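PDB 6N36: beta-lactamase from Chitinophaga pinensis, which probably hydrolyses the amide bond of beta-lactam rings with the help of two bound zinc ions, as a member of the metallo-beta-lactamase superfamily. Local coordinates for residues Y11-K14 with E15-A18; E107-A110 with A111-A114; R137-H140 with D141-I145; Y200-V203 with G204-Y207; Q262-D265 with K266-E270. All blocks are in the same frame, centred on the assembly; numbering follows the deposited sequence. Where two conformers were deposited one is given.

Contact 1: residues Y11-K14 with E15-A18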
# COMPACT_ATOMS: atom_id res chain seq x y z
N TYR A 11 4.60 -12.96 -13.25
CA TYR A 11 5.80 -12.99 -12.39
C TYR A 11 5.43 -12.83 -10.91
O TYR A 11 4.72 -11.89 -10.57
CB TYR A 11 6.77 -11.87 -12.76
CG TYR A 11 7.88 -11.68 -11.77
CD1 TYR A 11 8.89 -12.62 -11.66
CD2 TYR A 11 7.95 -10.56 -10.96
CE1 TYR A 11 9.93 -12.45 -10.77
CE2 TYR A 11 8.99 -10.38 -10.06
CZ TYR A 11 9.99 -11.33 -9.98
OH TYR A 11 11.03 -11.16 -9.11
N VAL A 12 5.96 -13.71 -10.08
CA VAL A 12 5.87 -13.60 -8.59
C VAL A 12 7.27 -13.78 -8.02
O VAL A 12 7.83 -14.88 -8.17
CB VAL A 12 4.83 -14.58 -8.01
CG1 VAL A 12 4.71 -14.48 -6.51
CG2 VAL A 12 3.47 -14.40 -8.65
N ASP A 13 7.82 -12.77 -7.37
CA ASP A 13 9.12 -12.80 -6.65
C ASP A 13 8.98 -13.81 -5.50
O ASP A 13 8.00 -13.71 -4.77
CB ASP A 13 9.47 -11.40 -6.18
CG ASP A 13 10.81 -11.18 -5.45
OD1 ASP A 13 11.19 -12.00 -4.66
OD2 ASP A 13 11.43 -10.11 -5.64
N LYS A 14 9.96 -14.67 -5.26
CA LYS A 14 9.82 -15.65 -4.15
C LYS A 14 9.53 -14.91 -2.83
O LYS A 14 8.76 -15.44 -1.97
CB LYS A 14 11.06 -16.53 -4.08
CG LYS A 14 12.28 -15.82 -3.50
CD LYS A 14 13.53 -16.74 -3.38
CE LYS A 14 14.61 -16.31 -4.35
NZ LYS A 14 15.00 -14.88 -4.17
N GLU A 15 10.08 -13.69 -2.64
CA GLU A 15 9.88 -12.96 -1.36
C GLU A 15 8.45 -12.42 -1.26
O GLU A 15 7.96 -12.10 -0.13
CB GLU A 15 10.91 -11.84 -1.25
CG GLU A 15 12.33 -12.36 -1.12
CD GLU A 15 13.37 -11.31 -0.76
OE1 GLU A 15 13.03 -10.10 -0.79
OE2 GLU A 15 14.52 -11.70 -0.42
N TRP A 16 7.74 -12.33 -2.39
CA TRP A 16 6.33 -11.82 -2.36
C TRP A 16 5.42 -12.83 -1.66
O TRP A 16 4.41 -12.44 -1.06
CB TRP A 16 5.81 -11.56 -3.78
CG TRP A 16 6.40 -10.35 -4.42
CD1 TRP A 16 7.36 -9.52 -3.93
CD2 TRP A 16 6.09 -9.89 -5.74
NE1 TRP A 16 7.68 -8.57 -4.87
CE2 TRP A 16 6.88 -8.74 -5.96
CE3 TRP A 16 5.24 -10.35 -6.75
CZ2 TRP A 16 6.84 -8.07 -7.19
CZ3 TRP A 16 5.17 -9.66 -7.94
CH2 TRP A 16 5.99 -8.55 -8.15
N SER A 17 5.72 -14.11 -1.83
CA SER A 17 4.85 -15.22 -1.38
C SER A 17 5.41 -15.84 -0.09
O SER A 17 4.71 -16.67 0.52
CB SER A 17 4.70 -16.24 -2.50
OG SER A 17 3.81 -15.72 -3.48
N ALA A 18 6.65 -15.50 0.29
CA ALA A 18 7.36 -16.10 1.46
C ALA A 18 6.62 -15.71 2.75
O ALA A 18 6.32 -14.53 2.96
CB ALA A 18 8.80 -15.66 1.53
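The aromatic part of this contact is an edge-to-face (T-shaped) pair: an edge of Tyr11 is turned toward the face of the six-membered ring of Trp16, with centroids 5.4 Å apart and planes at 69°. Tyr11 CD2 and CE2 both lie 4.0 Å from Trp16 CH2. Over the indole's five-membered ring sits Asp13, whose CB makes a CH-pi contact 3.5 Å from the centroid and 4° off the normal, so the methylene lies almost exactly above the pyrrole centre. Apolar packing is slighter: Val12 CG1 reaches Trp16 CB at 4.1 Å.

Hydrogen bonds come from the start of the weakly bonded helix. Asp13 is its N-cap, with CG anti to the backbone N (chi1 -178°). This torsion carries OD1 back to accept from Glu15 N at 2.9 Å, on the anti side and somewhat out of the carboxylate plane. Asp13 O in turn receives Trp16 N at 2.8 Å, the donor standing well above the carbonyl plane. Carboxylate and carbonyl of Asp13 thus both bind the first turn, while its CB covers the indole.

The short helix 14-17 is tied to the loop beyond strand 29-31 by Trp16 O to Thr34 OG1 and by backbone bonds to Asp36 and Tyr35. Trp16 also packs on Leu37 and Val55, its side chain about 5 Å from a zinc ion, and Tyr11 O accepts from Tyr86 OH at helix 86-89.

Contact 2: residues E107-A110 with A111-A114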
# COMPACT_ATOMS: atom_id res chain seq x y z
N GLU A 107 -10.18 7.72 -6.64
CA GLU A 107 -10.94 7.90 -7.89
C GLU A 107 -10.02 7.65 -9.09
O GLU A 107 -10.51 7.11 -10.07
CB GLU A 107 -11.54 9.31 -7.98
CG GLU A 107 -10.57 10.41 -7.56
CD GLU A 107 -10.82 11.81 -8.08
OE1 GLU A 107 -9.85 12.62 -8.08
OE2 GLU A 107 -11.98 12.12 -8.43
N LYS A 108 -8.75 8.03 -8.98
CA LYS A 108 -7.81 7.98 -10.12
C LYS A 108 -7.37 6.53 -10.42
O LYS A 108 -6.84 6.33 -11.50
CB LYS A 108 -6.62 8.90 -9.85
CG LYS A 108 -6.97 10.38 -9.72
CD LYS A 108 -5.80 11.24 -9.29
CE LYS A 108 -4.75 11.44 -10.38
NZ LYS A 108 -5.20 12.44 -11.40
N ASP A 109 -7.57 5.58 -9.48
CA ASP A 109 -7.25 4.14 -9.74
C ASP A 109 -8.53 3.31 -9.86
O ASP A 109 -8.44 2.09 -10.07
CB ASP A 109 -6.32 3.52 -8.69
CG ASP A 109 -4.82 3.46 -9.05
OD1 ASP A 109 -4.45 3.90 -10.19
OD2 ASP A 109 -4.04 2.98 -8.19
N ALA A 110 -9.72 3.91 -9.75
CA ALA A 110 -10.96 3.11 -9.73
C ALA A 110 -11.15 2.32 -11.02
O ALA A 110 -11.52 1.12 -10.98
CB ALA A 110 -12.13 4.01 -9.46
N ALA A 111 -10.93 2.94 -12.19
CA ALA A 111 -11.12 2.23 -13.47
C ALA A 111 -10.10 1.09 -13.61
O ALA A 111 -10.49 -0.02 -13.98
CB ALA A 111 -11.05 3.17 -14.63
N LEU A 112 -8.87 1.34 -13.18
CA LEU A 112 -7.81 0.30 -13.25
C LEU A 112 -8.19 -0.88 -12.36
O LEU A 112 -8.04 -2.02 -12.74
CB LEU A 112 -6.51 0.97 -12.82
CG LEU A 112 -5.25 0.09 -12.90
CD1 LEU A 112 -4.99 -0.35 -14.32
CD2 LEU A 112 -4.05 0.87 -12.37
N LEU A 113 -8.61 -0.63 -11.14
CA LEU A 113 -9.03 -1.71 -10.23
C LEU A 113 -10.23 -2.47 -10.80
O LEU A 113 -10.29 -3.66 -10.68
CB LEU A 113 -9.35 -1.07 -8.87
CG LEU A 113 -9.58 -2.07 -7.75
CD1 LEU A 113 -8.31 -2.89 -7.46
CD2 LEU A 113 -10.06 -1.33 -6.54
N ALA A 114 -11.16 -1.76 -11.42
CA ALA A 114 -12.42 -2.34 -11.95
C ALA A 114 -12.17 -3.10 -13.27
O ALA A 114 -13.00 -3.97 -13.63
CB ALA A 114 -13.44 -1.23 -12.08
O HOH W 1 -10.21 5.83 -12.57
O HOH W 2 -7.90 3.98 -13.32
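On the tightly packed face of this helix start the Asp109 carboxylate runs alongside the Leu112 branch, with Asp109 OD1 3.8 Å from Leu112 CD2. A trans chi1 of -177° is what brings the leucine methyl beside the acid. The acid's polar end is held from outside the turn: OD2 bonds to Thr161 OG1 and Ala84 N, and OD1 weakly to Gly163 N. Several bonds therefore fix the rotation of a buried carboxylate, whose side chain stands about 9 Å from a zinc ion next to two loops that also carry the metal ligands His83, His85 and His160.

The backbone bonds across the turn are short. Leu113 N donates to Asp109 O at 2.9 Å with a nearly straight N-H...O angle of 169°, and Ala114 N donates to Ala110 O at 2.9 Å but less directly, at 147°. These i to i+4 bonds make the first turn of helix 110-114, which follows strand 102-106 in the alpha-beta/beta-alpha sandwich of the metallo-beta-lactamase superfamily; Leu113 packs back on that strand through Met103 and Val105.

On the looser side, Ala111 and Ala114 are exposed, and water completes the turn. One water accepts from Ala111 N at 3.0 Å and donates to Glu107 O, while a second accepts from Leu112 N at 2.8 Å and donates to Lys108 O at a longer 3.2 Å.

Contact 3: residues R137-H140 with D141-I145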
# COMPACT_ATOMS: atom_id res chain seq x y z
N ARG A 137 -16.66 3.21 -2.39
CA ARG A 137 -16.43 4.65 -2.15
C ARG A 137 -15.23 5.07 -2.98
O ARG A 137 -14.24 4.32 -3.03
CB ARG A 137 -16.22 4.96 -0.67
CG ARG A 137 -16.01 6.43 -0.36
CD ARG A 137 -15.96 6.74 1.13
NE ARG A 137 -15.44 8.08 1.34
CZ ARG A 137 -14.82 8.52 2.43
NH1 ARG A 137 -14.66 7.75 3.49
NH2 ARG A 137 -14.33 9.75 2.45
N LEU A 138 -15.39 6.20 -3.68
CA LEU A 138 -14.28 6.80 -4.46
C LEU A 138 -13.66 7.88 -3.59
O LEU A 138 -14.40 8.78 -3.10
CB LEU A 138 -14.86 7.38 -5.76
CG LEU A 138 -15.49 6.39 -6.73
CD1 LEU A 138 -16.17 7.13 -7.88
CD2 LEU A 138 -14.47 5.40 -7.27
N LEU A 139 -12.35 7.83 -3.41
CA LEU A 139 -11.62 8.72 -2.49
C LEU A 139 -10.90 9.82 -3.29
O LEU A 139 -10.40 9.53 -4.40
CB LEU A 139 -10.58 7.89 -1.73
CG LEU A 139 -11.13 6.78 -0.84
CD1 LEU A 139 -9.97 5.88 -0.39
CD2 LEU A 139 -11.92 7.37 0.33
N HIS A 140 -10.80 11.01 -2.68
CA HIS A 140 -10.05 12.18 -3.18
C HIS A 140 -8.93 12.57 -2.22
O HIS A 140 -8.94 12.17 -1.06
CB HIS A 140 -11.02 13.36 -3.40
CG HIS A 140 -12.15 12.97 -4.29
ND1 HIS A 140 -13.33 12.45 -3.80
CD2 HIS A 140 -12.22 12.88 -5.63
CE1 HIS A 140 -14.12 12.14 -4.80
NE2 HIS A 140 -13.47 12.39 -5.94
N ASP A 141 -8.00 13.38 -2.69
CA ASP A 141 -6.86 13.83 -1.87
C ASP A 141 -7.41 14.41 -0.58
O ASP A 141 -8.35 15.30 -0.64
CB ASP A 141 -5.98 14.80 -2.64
CG ASP A 141 -4.71 15.15 -1.88
OD1 ASP A 141 -4.04 14.23 -1.39
OD2 ASP A 141 -4.38 16.35 -1.76
N GLY A 142 -6.88 13.97 0.54
CA GLY A 142 -7.26 14.47 1.87
C GLY A 142 -8.50 13.82 2.45
O GLY A 142 -8.82 14.14 3.60
N ASP A 143 -9.24 12.95 1.74
CA ASP A 143 -10.46 12.28 2.26
C ASP A 143 -10.11 11.49 3.52
O ASP A 143 -8.98 10.94 3.66
CB ASP A 143 -11.17 11.37 1.27
CG ASP A 143 -12.08 12.05 0.26
OD1 ASP A 143 -12.31 13.28 0.40
OD2 ASP A 143 -12.58 11.35 -0.62
N SER A 144 -11.03 11.46 4.46
CA SER A 144 -10.88 10.67 5.71
C SER A 144 -11.75 9.41 5.64
O SER A 144 -12.88 9.46 5.13
CB SER A 144 -11.21 11.52 6.90
OG SER A 144 -12.59 11.72 6.92
N ILE A 145 -11.20 8.31 6.16
CA ILE A 145 -11.85 6.99 6.30
C ILE A 145 -11.91 6.79 7.82
O ILE A 145 -10.84 6.83 8.50
CB ILE A 145 -11.03 5.90 5.57
CG1 ILE A 145 -10.85 6.27 4.10
CG2 ILE A 145 -11.68 4.54 5.73
CD1 ILE A 145 -9.41 6.26 3.64
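Arg137 lays its guanidinium edge against the backbone of Ser144, gripping the single carbonyl oxygen end-on with both terminal nitrogens: NH1 to Ser144 O is 3.0 Å and NH2 to Ser144 O 3.1 Å. The oxygen is 7° out of the guanidinium plane, and both donors approach it from the same face of the carbonyl. The arginine chain, stretched out from chi1 (-179°) as far as NE, spans this gap, and Leu139 CD2 covers one guanidinium face over its centre. A long salt bridge, 3.9 Å from Arg137 NH2 to Asp143 OD2, adds a weaker tie.

Asp143 OD2 mainly serves His140, accepting from its backbone N at 2.7 Å from above the carboxylate plane and, weakly, from ND1 at the imidazole edge. In return Asp143 N donates to His140 O at 2.9 Å, closing a type II beta turn from His140 to Asp143 in which Gly142 takes positive phi (84°). Where the strands leave the turn, Leu139 CD2 meets Ile145 CG1 at 4.1 Å.

The turn carries the chain from strand 137-139, the edge of the seven-stranded sheet beside strand 102-106, to strand 144-147, the edge of the five-stranded sheet beside strand 150-156. Leu139 and Ile145 both pack on Met104, between the two sheets.

Contact 4: residues Y200-V203 with G204-Y207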
# COMPACT_ATOMS: atom_id res chain seq x y z
N TYR A 200 -1.00 7.66 -20.09
CA TYR A 200 -0.83 8.53 -18.90
C TYR A 200 -0.01 9.76 -19.23
O TYR A 200 1.18 9.89 -18.88
CB TYR A 200 -0.25 7.68 -17.79
CG TYR A 200 -0.20 8.26 -16.42
CD1 TYR A 200 -0.87 9.42 -16.05
CD2 TYR A 200 0.56 7.65 -15.45
CE1 TYR A 200 -0.77 9.91 -14.75
CE2 TYR A 200 0.62 8.09 -14.16
CZ TYR A 200 -0.04 9.25 -13.80
OH TYR A 200 0.02 9.69 -12.49
N PRO A 201 -0.56 10.72 -19.99
CA PRO A 201 0.24 11.86 -20.42
C PRO A 201 0.76 12.70 -19.25
O PRO A 201 1.83 13.30 -19.45
CB PRO A 201 -0.72 12.68 -21.29
CG PRO A 201 -1.75 11.67 -21.75
CD PRO A 201 -1.86 10.64 -20.67
N GLU A 202 0.10 12.69 -18.10
CA GLU A 202 0.54 13.55 -16.96
C GLU A 202 1.54 12.84 -16.05
O GLU A 202 1.83 13.37 -14.98
CB GLU A 202 -0.69 14.04 -16.20
CG GLU A 202 -1.62 14.83 -17.10
CD GLU A 202 -1.06 16.12 -17.67
OE1 GLU A 202 -1.04 17.09 -16.90
OE2 GLU A 202 -0.65 16.15 -18.90
N VAL A 203 2.05 11.69 -16.46
CA VAL A 203 2.87 10.86 -15.57
C VAL A 203 4.04 11.66 -14.97
O VAL A 203 4.26 11.53 -13.76
CB VAL A 203 3.35 9.60 -16.29
CG1 VAL A 203 4.21 9.89 -17.50
CG2 VAL A 203 4.06 8.73 -15.35
N GLY A 204 4.80 12.40 -15.75
CA GLY A 204 5.98 13.09 -15.18
C GLY A 204 5.58 14.27 -14.32
O GLY A 204 6.25 14.51 -13.31
N LYS A 205 4.52 14.97 -14.67
CA LYS A 205 4.05 16.09 -13.84
C LYS A 205 3.60 15.53 -12.48
O LYS A 205 3.84 16.14 -11.41
CB LYS A 205 2.93 16.83 -14.55
CG LYS A 205 3.39 17.52 -15.83
CD LYS A 205 2.23 18.23 -16.53
CE LYS A 205 2.72 19.01 -17.72
NZ LYS A 205 3.25 18.10 -18.76
N ASP A 206 2.95 14.35 -12.51
CA ASP A 206 2.43 13.71 -11.29
C ASP A 206 3.60 13.25 -10.42
O ASP A 206 3.57 13.42 -9.20
CB ASP A 206 1.50 12.56 -11.65
CG ASP A 206 0.08 12.99 -11.89
OD1 ASP A 206 -0.25 14.22 -11.73
OD2 ASP A 206 -0.76 12.08 -12.27
N TYR A 207 4.59 12.58 -10.99
CA TYR A 207 5.75 12.14 -10.20
C TYR A 207 6.45 13.34 -9.57
O TYR A 207 6.81 13.27 -8.40
CB TYR A 207 6.77 11.39 -11.05
CG TYR A 207 6.59 9.90 -11.13
CD1 TYR A 207 6.85 9.09 -10.04
CD2 TYR A 207 6.15 9.32 -12.30
CE1 TYR A 207 6.77 7.72 -10.15
CE2 TYR A 207 6.08 7.93 -12.42
CZ TYR A 207 6.35 7.14 -11.34
OH TYR A 207 6.32 5.76 -11.50
O HOH W 3 3.87 14.29 -17.75
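Tyr200 OH donates to Asp206 OD2 at 2.5 Å, a short bond that uses the anti lone pair of the carboxylate oxygen. The acceptor lies in the plane of the phenol, at its edge, while ring and carboxylate planes are turned 59° apart. With chi1 at -169° the Tyr200 ring swings over the start of the helix, where Val203 CA sits above the centre of one face. With the phenol as donor, this bond probably stabilises negative charge on Asp206.

Two backbone bonds run alongside. Asp206 N donates to Glu202 O at 2.9 Å, and Tyr207 N donates to Val203 O at 3.0 Å with an N-H...O angle of 166°. One residue therefore binds back twice: Asp206 is anchored through its amide to Glu202 and through its side chain to Tyr200.

Apolar contact joins Val203 and Tyr207, which run alongside each other with CG2 of the valine 3.6 Å from CE2 of the tyrosine. The phenol end of Tyr207 bonds further on, to Ser187 O. Toward the outer side, in the Glu202 conformer given, one of two, OE1 comes 3.5 Å from Lys205 CD, but the charged ends, Glu202 OE2 and Lys205 NZ, remain 4.4 Å apart, beyond a salt bridge. There a water accepts from Lys205 N at 3.2 Å and donates to Pro201 O.

Such geometry marks a helix N-terminus entered through a type I turn, Tyr200 to Val203, closed by Val203 N to Tyr200 O at 3.1 Å, with Glu202 at the N-cap of helix 203-215.

Contact 5: residues Q262-D265 with K266-E270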
# COMPACT_ATOMS: atom_id res chain seq x y z
N GLN A 262 16.54 12.05 -7.72
CA GLN A 262 17.73 12.09 -8.61
C GLN A 262 17.46 11.22 -9.83
O GLN A 262 17.87 11.63 -10.94
CB GLN A 262 18.98 11.58 -7.92
CG GLN A 262 19.47 12.47 -6.81
CD GLN A 262 20.60 11.70 -6.17
OE1 GLN A 262 21.66 11.52 -6.78
NE2 GLN A 262 20.35 11.16 -4.98
N ILE A 263 16.78 10.07 -9.67
CA ILE A 263 16.42 9.24 -10.84
C ILE A 263 15.49 10.03 -11.75
O ILE A 263 15.69 10.06 -12.95
CB ILE A 263 15.86 7.88 -10.41
CG1 ILE A 263 17.01 7.06 -9.82
CG2 ILE A 263 15.15 7.20 -11.57
CD1 ILE A 263 16.59 5.95 -8.92
N TYR A 264 14.43 10.62 -11.20
CA TYR A 264 13.48 11.47 -11.95
C TYR A 264 14.26 12.53 -12.74
O TYR A 264 14.03 12.69 -13.96
CB TYR A 264 12.48 12.11 -10.99
CG TYR A 264 11.55 13.08 -11.66
CD1 TYR A 264 11.98 14.38 -11.85
CD2 TYR A 264 10.31 12.71 -12.15
CE1 TYR A 264 11.20 15.29 -12.56
CE2 TYR A 264 9.51 13.63 -12.80
CZ TYR A 264 9.95 14.92 -12.98
OH TYR A 264 9.23 15.82 -13.77
N ASP A 265 15.18 13.22 -12.09
CA ASP A 265 15.88 14.36 -12.72
C ASP A 265 16.70 13.84 -13.89
O ASP A 265 16.71 14.51 -14.94
CB ASP A 265 16.70 15.14 -11.69
CG ASP A 265 15.90 15.94 -10.65
OD1 ASP A 265 14.68 16.11 -10.85
OD2 ASP A 265 16.49 16.33 -9.63
N LYS A 266 17.34 12.68 -13.73
CA LYS A 266 18.21 12.16 -14.81
C LYS A 266 17.33 11.62 -15.94
O LYS A 266 17.67 11.81 -17.12
CB LYS A 266 19.12 11.05 -14.27
CG LYS A 266 20.08 10.52 -15.31
CD LYS A 266 21.37 10.01 -14.77
CE LYS A 266 22.27 9.52 -15.88
NZ LYS A 266 23.45 8.82 -15.34
N ARG A 267 16.24 10.94 -15.61
CA ARG A 267 15.36 10.29 -16.62
C ARG A 267 14.61 11.35 -17.43
O ARG A 267 14.39 11.14 -18.67
CB ARG A 267 14.47 9.25 -15.94
CG ARG A 267 15.22 7.95 -15.68
CD ARG A 267 15.17 6.97 -16.84
NE ARG A 267 13.85 6.48 -17.03
CZ ARG A 267 13.32 5.43 -16.39
NH1 ARG A 267 14.07 4.67 -15.62
NH2 ARG A 267 12.07 5.09 -16.54
N VAL A 268 14.28 12.46 -16.81
CA VAL A 268 13.73 13.60 -17.59
C VAL A 268 14.77 14.04 -18.64
O VAL A 268 14.40 14.30 -19.81
CB VAL A 268 13.33 14.74 -16.65
CG1 VAL A 268 13.23 16.07 -17.38
CG2 VAL A 268 12.05 14.38 -15.98
N LYS A 269 16.05 14.03 -18.32
CA LYS A 269 17.13 14.47 -19.28
C LYS A 269 17.47 13.39 -20.34
O LYS A 269 18.28 13.70 -21.26
CB LYS A 269 18.39 14.85 -18.51
CG LYS A 269 18.27 16.09 -17.64
CD LYS A 269 19.36 16.14 -16.57
CE LYS A 269 19.51 17.50 -15.93
NZ LYS A 269 20.69 17.48 -15.03
N GLU A 270 16.94 12.18 -20.24
CA GLU A 270 16.80 11.22 -21.38
C GLU A 270 15.43 11.48 -22.03
O GLU A 270 15.19 11.64 -23.21
CB GLU A 270 16.81 9.78 -20.85
CG GLU A 270 17.91 9.47 -19.85
CD GLU A 270 17.62 8.27 -18.96
OE1 GLU A 270 18.45 8.07 -18.04
OE2 GLU A 270 16.51 7.54 -19.17
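The last turns of the C-terminal helix 250-268 hold this contact, in which side chains four residues apart meet along the helix surface. Val268 CG2 lies over one face of the Tyr264 ring in a CH-pi contact, 3.9 Å from the centroid and 22° off the normal. The methyl is displaced toward the rim, and its nearest ring atom is Tyr264 CE1 at 3.6 Å. A trans chi1 of 175° swings the Tyr264 ring off the helix, and Val268 holds CG2 beside its own backbone N, a pairing that brings methyl and ring face together.

Regular i to i+4 bonds carry the alpha-helix through this region: Lys266 N to Gln262 O is 3.0 Å, Arg267 N to Ile263 O 2.9 Å and Val268 N to Tyr264 O also 2.9 Å. Beyond them the pattern fades, Lys269 N to Asp265 O being a weak bond of 3.5 Å as the chain nears its end.

Arg267 was modelled in two conformers. In the one given its chain is bent at chi2 and chi3, and its CG packs beside Ile263 CG2 at 4.2 Å. Its guanidinium turns off the helix, where NH2 donates to Leu189 O and Thr192 O, while NE forms a salt bridge with Glu270 OE2 at 3.6 Å. Tyr264 packs on Ala208 and Leu211 of helix 203-215, and Leu194 touches Tyr264, Arg267 and Val268 from a neighbouring loop.

How the contacts relate
All five contacts are local and come in series along the chain, from 11-18 near the N-terminus to 262-270 at the C-terminus. Two pairs touch. Contacts 2 and 3, centres 13 Å apart, meet where Glu107 N approaches Leu139 O at 2.9 Å, a probable hydrogen bond linking the end of strand 102-106 to strand 137-139. Contacts 4 and 5, also 13 Å apart between centres, join helices 203-215 and 250-268 through Tyr264. Contact 1 stands apart, its centre about 31 Å from that of contact 3 across the chain's centre. The side chains of Trp16, Asp109 and Tyr207 come within about 5 to 9 Å of zinc, placing three chain regions near the site without being ligands.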